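Local coordinates for acetyl-xylan esterase (Streptomyces lividans, PDB 2CC0), which probably removes acetyl groups from xylan in plant cell walls as a metal-dependent family 4 carbohydrate esterase, at residues W58-T70 with D78-G90. Sequence-based numbering, arbitrary orientation.
Sequences WVANHSYTHPHMT and DSEISRTQQAIAG. With ZN (zinc ion), chain C.
Strand 58-61 and segment 78-90 of helix 74-90 run nearly antiparallel, their axes 156° apart and V59 facing I88, while the loop after the strand drops onto the helix at Y64 and E80. In this polysaccharide deacetylase fold the loop carries the H-x-x-x-H zinc motif: H62 and H66 bind zinc through NE2, H62 ND1 is hydrogen-bonded to R100 O, D13 completes the protein ligands, and the helix grips the residues between. The E80 carboxylate accepts three hydrogen bonds from the loop. A bend at chi2 (-87°) brings it to the backbone: OE1 takes T65 N on its syn lone pair at 2.9 Å and, at a more bent angle, Y64 N, tilted out of plane on the anti side, while OE2 meets T65 OG1 at 2.7 Å. Cutting E80 back to an alanine would probably leave both amides and the T65 hydroxyl without their shared acceptor and the zinc loop freer to shift. P67 CD rests 3.3 Å from E80 OE1. In the modelled conformer, the R83 guanidinium stacks over one face of the Y64 ring, an off-centre cation-pi contact. At the strand end, N61 joins helix and loop: OD1 accepts S63 N in an Asx turn, and ND2 donates to I81 O and, almost straight, to Q85 OE1 at 2.8 Å.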
ATOM      1  N   TRP A  58      17.179  -5.954  -3.854  1.00  8.13           N
ATOM      2  CA  TRP A  58      16.867  -4.606  -4.354  1.00  8.54           C
ATOM      3  C   TRP A  58      17.247  -3.660  -3.238  1.00  8.85           C
ATOM      4  O   TRP A  58      17.172  -4.021  -2.059  1.00 10.09           O
ATOM      5  CB  TRP A  58      15.387  -4.480  -4.714  1.00 10.73           C
ATOM      6  CG  TRP A  58      15.032  -5.508  -5.747  1.00 11.48           C
ATOM      7  CD1 TRP A  58      15.288  -5.436  -7.091  1.00 14.69           C
ATOM      8  CD2 TRP A  58      14.422  -6.788  -5.516  1.00 11.92           C
ATOM      9  NE1 TRP A  58      14.855  -6.601  -7.721  1.00 15.53           N
ATOM     10  CE2 TRP A  58      14.324  -7.444  -6.776  1.00 13.63           C
ATOM     11  CE3 TRP A  58      13.947  -7.445  -4.378  1.00 10.66           C
ATOM     12  CZ2 TRP A  58      13.752  -8.728  -6.923  1.00 13.04           C
ATOM     13  CZ3 TRP A  58      13.385  -8.726  -4.521  1.00 13.37           C
ATOM     14  CH2 TRP A  58      13.300  -9.358  -5.792  1.00 13.31           C
ATOM     15  N   VAL A  59      17.704  -2.477  -3.609  1.00  7.78           N
ATOM     16  CA  VAL A  59      18.191  -1.513  -2.614  1.00  7.71           C
ATOM     17  C   VAL A  59      17.270  -0.295  -2.672  1.00  7.84           C
ATOM     18  O   VAL A  59      16.949   0.218  -3.757  1.00  8.33           O
ATOM     19  CB  VAL A  59      19.653  -1.078  -2.900  1.00  8.09           C
ATOM     20  CG1 VAL A  59      20.139  -0.161  -1.768  1.00  9.52           C
ATOM     21  CG2 VAL A  59      20.544  -2.322  -3.048  1.00  8.92           C
ATOM     22  N   ALA A  60      16.856   0.155  -1.492  1.00  7.22           N
ATOM     23  CA  ALA A  60      15.900   1.238  -1.367  1.00  5.97           C
ATOM     24  C   ALA A  60      16.357   2.265  -0.332  1.00  6.47           C
ATOM     25  O   ALA A  60      17.352   2.058   0.368  1.00  7.40           O
ATOM     26  CB  ALA A  60      14.504   0.693  -1.032  1.00  6.67           C
ATOM     27  N   ASN A  61      15.650   3.392  -0.316  1.00  6.08           N
ATOM     28  CA  ASN A  61      16.049   4.608   0.438  1.00  6.37           C
ATOM     29  C   ASN A  61      15.397   4.627   1.820  1.00  6.38           C
ATOM     30  O   ASN A  61      14.161   4.524   1.921  1.00  7.05           O
ATOM     31  CB  ASN A  61      15.631   5.833  -0.416  1.00  7.12           C
ATOM     32  CG  ASN A  61      16.080   7.184   0.147  1.00  7.68           C
ATOM     33  OD1 ASN A  61      16.026   7.446   1.355  1.00  7.54           O
ATOM     34  ND2 ASN A  61      16.435   8.093  -0.777  1.00  7.83           N
ATOM     35  N   HIS A  62      16.207   4.783   2.873  1.00  6.88           N
ATOM     36  CA  HIS A  62      15.684   4.812   4.244  1.00  7.36           C
ATOM     37  C   HIS A  62      16.146   6.090   4.990  1.00  7.40           C
ATOM     38  O   HIS A  62      16.262   6.072   6.218  1.00  8.48           O
ATOM     39  CB  HIS A  62      16.076   3.542   5.005  1.00  8.12           C
ATOM     40  CG  HIS A  62      15.298   3.305   6.272  1.00  8.08           C
ATOM     41  ND1 HIS A  62      13.945   3.569   6.402  1.00  9.29           N
ATOM     42  CD2 HIS A  62      15.686   2.764   7.447  1.00  9.04           C
ATOM     43  CE1 HIS A  62      13.542   3.225   7.620  1.00  9.63           C
ATOM     44  NE2 HIS A  62      14.580   2.735   8.274  1.00  8.60           N
ATOM     45  N   SER A  63      16.308   7.189   4.237  1.00  7.92           N
ATOM     46  CA  SER A  63      16.845   8.491   4.716  1.00  7.60           C
ATOM     47  C   SER A  63      18.349   8.418   4.971  1.00  7.36           C
ATOM     48  O   SER A  63      18.940   7.330   4.926  1.00  7.97           O
ATOM     49  CB  SER A  63      16.125   9.005   5.968  1.00  7.31           C
ATOM     50  OG  SER A  63      16.668   8.399   7.141  1.00  8.38           O
ATOM     51  N   TYR A  64      18.959   9.577   5.235  1.00  7.96           N
ATOM     52  CA  TYR A  64      20.416   9.632   5.402  1.00  7.96           C
ATOM     53  C   TYR A  64      20.854   9.281   6.821  1.00  8.53           C
ATOM     54  O   TYR A  64      21.814   8.521   6.991  1.00  8.94           O
ATOM     55  CB  TYR A  64      21.000  10.985   4.973  1.00  9.60           C
ATOM     56  CG  TYR A  64      22.452  10.860   4.574  1.00  9.72           C
ATOM     57  CD1 TYR A  64      22.801  10.448   3.282  1.00 11.01           C
ATOM     58  CD2 TYR A  64      23.483  11.147   5.485  1.00 11.29           C
ATOM     59  CE1 TYR A  64      24.155  10.308   2.890  1.00 10.98           C
ATOM     60  CE2 TYR A  64      24.837  10.998   5.104  1.00 11.01           C
ATOM     61  CZ  TYR A  64      25.158  10.591   3.822  1.00 12.02           C
ATOM     62  OH  TYR A  64      26.489  10.440   3.460  1.00 13.53           O
ATOM     63  N   THR A  65      20.152   9.818   7.815  1.00  9.28           N
ATOM     64  CA  THR A  65      20.572   9.661   9.214  1.00  9.60           C
ATOM     65  C   THR A  65      19.441   9.105  10.124  1.00  9.84           C
ATOM     66  O   THR A  65      19.590   9.080  11.349  1.00 10.48           O
ATOM     67  CB  THR A  65      21.031  11.031   9.819  1.00 10.31           C
ATOM     68  OG1 THR A  65      19.900  11.912   9.948  1.00 12.99           O
ATOM     69  CG2 THR A  65      22.129  11.706   8.979  1.00 11.66           C
ATOM     70  N   HIS A  66      18.319   8.693   9.531  1.00  9.51           N
ATOM     71  CA  HIS A  66      17.195   8.116  10.268  1.00  9.83           C
ATOM     72  C   HIS A  66      16.533   9.103  11.278  1.00  9.98           C
ATOM     73  O   HIS A  66      16.264   8.722  12.416  1.00 10.54           O
ATOM     74  CB  HIS A  66      17.646   6.808  10.972  1.00 10.68           C
ATOM     75  CG  HIS A  66      16.531   5.854  11.276  1.00 11.35           C
ATOM     76  ND1 HIS A  66      15.712   5.981  12.376  1.00 12.77           N
ATOM     77  CD2 HIS A  66      16.113   4.736  10.629  1.00 13.71           C
ATOM     78  CE1 HIS A  66      14.842   4.987  12.399  1.00 14.59           C
ATOM     79  NE2 HIS A  66      15.062   4.218  11.352  1.00 13.74           N
ATOM     80  N   PRO A  67      16.267  10.352  10.853  1.00  9.75           N
ATOM     81  CA  PRO A  67      15.585  11.285  11.764  1.00 10.51           C
ATOM     82  C   PRO A  67      14.097  10.979  11.807  1.00 10.92           C
ATOM     83  O   PRO A  67      13.602  10.246  10.940  1.00 10.80           O
ATOM     84  CB  PRO A  67      15.782  12.646  11.077  1.00 11.26           C
ATOM     85  CG  PRO A  67      15.827  12.316   9.633  1.00 10.48           C
ATOM     86  CD  PRO A  67      16.541  10.977   9.534  1.00 10.01           C
ATOM     87  N   HIS A  68      13.391  11.563  12.771  1.00 11.11           N
ATOM     88  CA  HIS A  68      11.936  11.602  12.706  1.00 12.35           C
ATOM     89  C   HIS A  68      11.608  12.656  11.650  1.00 12.66           C
ATOM     90  O   HIS A  68      11.630  13.845  11.920  1.00 13.21           O
ATOM     91  CB  HIS A  68      11.382  11.997  14.076  1.00 13.61           C
ATOM     92  CG  HIS A  68      11.483  10.912  15.097  1.00 14.51           C
ATOM     93  ND1 HIS A  68      10.507   9.950  15.261  1.00 16.59           N
ATOM     94  CD2 HIS A  68      12.448  10.630  16.005  1.00 16.48           C
ATOM     95  CE1 HIS A  68      10.872   9.116  16.220  1.00 16.65           C
ATOM     96  NE2 HIS A  68      12.042   9.511  16.690  1.00 16.90           N
ATOM     97  N   MET A  69      11.309  12.227  10.426  1.00 11.99           N
ATOM     98  CA  MET A  69      11.229  13.137   9.253  0.50 11.84           C
ATOM     99  C   MET A  69      10.133  14.198   9.375  1.00 12.56           C
ATOM    100  O   MET A  69      10.274  15.298   8.855  1.00 13.05           O
ATOM    101  CB  MET A  69      11.036  12.348   7.936  0.50 10.76           C
ATOM    102  CG  MET A  69      12.242  11.473   7.482  0.50  9.65           C
ATOM    103  SD  MET A  69      13.654  12.331   6.711  0.50  9.66           S
ATOM    104  CE  MET A  69      13.064  12.687   5.044  0.50  8.88           C
ATOM    105  N   THR A  70       9.041  13.850  10.038  1.00 13.21           N
ATOM    106  CA  THR A  70       7.920  14.780  10.143  1.00 15.20           C
ATOM    107  C   THR A  70       8.245  15.914  11.118  1.00 15.60           C
ATOM    108  O   THR A  70       7.507  16.896  11.175  1.00 16.90           O
ATOM    109  CB  THR A  70       6.595  14.072  10.516  1.00 15.98           C
ATOM    110  OG1 THR A  70       6.656  13.613  11.870  1.00 17.56           O
ATOM    111  CG2 THR A  70       6.309  12.893   9.564  1.00 16.76           C
ATOM    112  N   ASP A  78      14.222  17.070   2.123  1.00 11.15           N
ATOM    113  CA  ASP A  78      14.772  16.997   0.779  1.00 11.66           C
ATOM    114  C   ASP A  78      16.255  16.588   0.829  1.00 11.59           C
ATOM    115  O   ASP A  78      16.678  15.678   0.127  1.00 11.89           O
ATOM    116  CB  ASP A  78      14.576  18.333   0.083  1.00 12.72           C
ATOM    117  CG  ASP A  78      14.793  18.248  -1.421  1.00 15.01           C
ATOM    118  OD1 ASP A  78      15.901  17.882  -1.836  1.00 16.91           O
ATOM    119  OD2 ASP A  78      13.847  18.559  -2.188  1.00 18.68           O
ATOM    120  N   SER A  79      17.029  17.238   1.696  1.00 11.54           N
ATOM    121  CA  SER A  79      18.424  16.876   1.881  1.00 11.95           C
ATOM    122  C   SER A  79      18.613  15.409   2.286  1.00 11.05           C
ATOM    123  O   SER A  79      19.451  14.705   1.729  1.00 11.28           O
ATOM    124  CB  SER A  79      19.055  17.802   2.938  1.00 12.63           C
ATOM    125  OG  SER A  79      20.412  17.465   3.156  1.00 15.15           O
ATOM    126  N   GLU A  80      17.825  14.947   3.248  1.00 10.74           N
ATOM    127  CA  GLU A  80      17.939  13.576   3.723  1.00 10.18           C
ATOM    128  C   GLU A  80      17.656  12.574   2.601  1.00  9.72           C
ATOM    129  O   GLU A  80      18.368  11.577   2.426  1.00  9.83           O
ATOM    130  CB  GLU A  80      16.950  13.370   4.881  1.00 10.68           C
ATOM    131  CG  GLU A  80      17.416  13.960   6.216  1.00 10.32           C
ATOM    132  CD  GLU A  80      18.285  13.019   7.047  1.00 11.26           C
ATOM    133  OE1 GLU A  80      18.239  11.794   6.842  1.00 11.00           O
ATOM    134  OE2 GLU A  80      19.019  13.527   7.931  1.00 14.05           O
ATOM    135  N   ILE A  81      16.597  12.826   1.845  1.00  9.32           N
ATOM    136  CA  ILE A  81      16.218  11.907   0.766  1.00  9.52           C
ATOM    137  C   ILE A  81      17.200  11.960  -0.428  1.00  9.52           C
ATOM    138  O   ILE A  81      17.684  10.916  -0.920  1.00  8.99           O
ATOM    139  CB  ILE A  81      14.755  12.151   0.350  1.00  9.61           C
ATOM    140  CG1 ILE A  81      13.840  11.487   1.400  1.00 11.77           C
ATOM    141  CG2 ILE A  81      14.478  11.554  -1.019  1.00 11.05           C
ATOM    142  CD1 ILE A  81      12.353  11.822   1.254  1.00 12.52           C
ATOM    143  N   SER A  82      17.518  13.178  -0.871  1.00 10.13           N
ATOM    144  CA  SER A  82      18.395  13.326  -2.026  0.50 10.46           C
ATOM    145  C   SER A  82      19.813  12.799  -1.761  1.00 10.69           C
ATOM    146  O   SER A  82      20.393  12.136  -2.618  1.00 10.33           O
ATOM    147  CB  SER A  82      18.423  14.772  -2.505  0.50 11.12           C
ATOM    148  OG  SER A  82      18.876  15.627  -1.485  0.50 10.01           O
ATOM    149  N   ARG A  83      20.362  13.062  -0.582  1.00 10.37           N
ATOM    150  CA  ARG A  83      21.706  12.571  -0.259  0.50 10.69           C
ATOM    151  C   ARG A  83      21.735  11.048  -0.249  1.00  9.79           C
ATOM    152  O   ARG A  83      22.733  10.430  -0.604  1.00 10.92           O
ATOM    153  CB  ARG A  83      22.190  13.136   1.074  0.50 11.24           C
ATOM    154  CG  ARG A  83      22.604  14.608   0.977  0.50 13.62           C
ATOM    155  CD  ARG A  83      22.140  15.379   2.199  0.50 16.23           C
ATOM    156  NE  ARG A  83      22.923  15.059   3.371  0.50 17.75           N
ATOM    157  CZ  ARG A  83      22.459  14.969   4.613  0.50 18.64           C
ATOM    158  NH1 ARG A  83      21.179  15.171   4.892  0.50 17.42           N
ATOM    159  NH2 ARG A  83      23.305  14.677   5.590  0.50 18.86           N
ATOM    160  N   THR A  84      20.622  10.443   0.184  1.00  8.90           N
ATOM    161  CA  THR A  84      20.548   8.990   0.180  1.00  8.42           C
ATOM    162  C   THR A  84      20.441   8.405  -1.255  1.00  8.76           C
ATOM    163  O   THR A  84      21.058   7.361  -1.541  1.00  8.94           O
ATOM    164  CB  THR A  84      19.409   8.519   1.117  1.00  7.54           C
ATOM    165  OG1 THR A  84      19.667   9.030   2.435  1.00  8.36           O
ATOM    166  CG2 THR A  84      19.360   6.996   1.170  1.00  7.01           C
ATOM    167  N   GLN A  85      19.665   9.063  -2.138  1.00  8.85           N
ATOM    168  CA  GLN A  85      19.610   8.669  -3.558  1.00  9.29           C
ATOM    169  C   GLN A  85      21.035   8.673  -4.118  1.00  9.40           C
ATOM    170  O   GLN A  85      21.478   7.707  -4.728  1.00  9.88           O
ATOM    171  CB  GLN A  85      18.740   9.635  -4.380  1.00  9.00           C
ATOM    172  CG  GLN A  85      17.228   9.596  -4.058  1.00 10.05           C
ATOM    173  CD  GLN A  85      16.607   8.226  -4.356  1.00 10.51           C
ATOM    174  OE1 GLN A  85      16.599   7.337  -3.496  1.00  9.49           O
ATOM    175  NE2 GLN A  85      16.146   8.033  -5.599  1.00 10.73           N
ATOM    176  N   GLN A  86      21.749   9.761  -3.835  1.00  9.85           N
ATOM    177  CA  GLN A  86      23.117   9.947  -4.328  1.00 11.25           C
ATOM    178  C   GLN A  86      24.066   8.889  -3.752  1.00 11.20           C
ATOM    179  O   GLN A  86      24.893   8.332  -4.477  1.00 12.23           O
ATOM    180  CB  GLN A  86      23.595  11.359  -3.969  1.00 12.41           C
ATOM    181  CG  GLN A  86      22.873  12.480  -4.740  1.00 16.61           C
ATOM    182  CD  GLN A  86      22.861  13.818  -3.991  1.00 24.55           C
ATOM    183  OE1 GLN A  86      23.593  14.005  -3.015  1.00 25.10           O
ATOM    184  NE2 GLN A  86      22.001  14.747  -4.435  1.00 25.38           N
ATOM    185  N   ALA A  87      23.962   8.614  -2.451  1.00 10.54           N
ATOM    186  CA  ALA A  87      24.897   7.663  -1.826  1.00  9.90           C
ATOM    187  C   ALA A  87      24.677   6.245  -2.352  1.00 10.04           C
ATOM    188  O   ALA A  87      25.635   5.502  -2.612  1.00 10.97           O
ATOM    189  CB  ALA A  87      24.791   7.697  -0.303  1.00 10.29           C
ATOM    190  N   ILE A  88      23.408   5.848  -2.492  1.00  9.38           N
ATOM    191  CA  ILE A  88      23.127   4.500  -2.979  1.00  9.11           C
ATOM    192  C   ILE A  88      23.540   4.338  -4.453  1.00  9.27           C
ATOM    193  O   ILE A  88      24.207   3.348  -4.828  1.00 10.43           O
ATOM    194  CB  ILE A  88      21.645   4.108  -2.719  1.00  8.27           C
ATOM    195  CG1 ILE A  88      21.401   4.062  -1.199  1.00  7.91           C
ATOM    196  CG2 ILE A  88      21.292   2.802  -3.439  1.00  9.38           C
ATOM    197  CD1 ILE A  88      19.909   4.009  -0.784  1.00  9.74           C
ATOM    198  N   ALA A  89      23.171   5.309  -5.277  1.00 10.36           N
ATOM    199  CA  ALA A  89      23.565   5.269  -6.683  1.00 10.42           C
ATOM    200  C   ALA A  89      25.083   5.269  -6.843  1.00 11.44           C
ATOM    201  O   ALA A  89      25.642   4.496  -7.651  1.00 13.04           O
ATOM    202  CB  ALA A  89      22.935   6.441  -7.423  1.00 10.93           C
ATOM    203  N   GLY A  90      25.741   6.140  -6.086  1.00 11.15           N
ATOM    204  CA  GLY A  90      27.211   6.258  -6.122  1.00 12.72           C
ATOM    205  C   GLY A  90      27.912   4.965  -5.761  1.00 13.02           C
ATOM    206  O   GLY A  90      28.980   4.651  -6.291  1.00 14.63           O
TER
HETATM  207 ZN    ZN C 200      14.746   2.276  10.320  0.50 12.92          ZN
HETATM  208  O   HOH W   1      14.702   1.187  12.089  1.00 29.49           O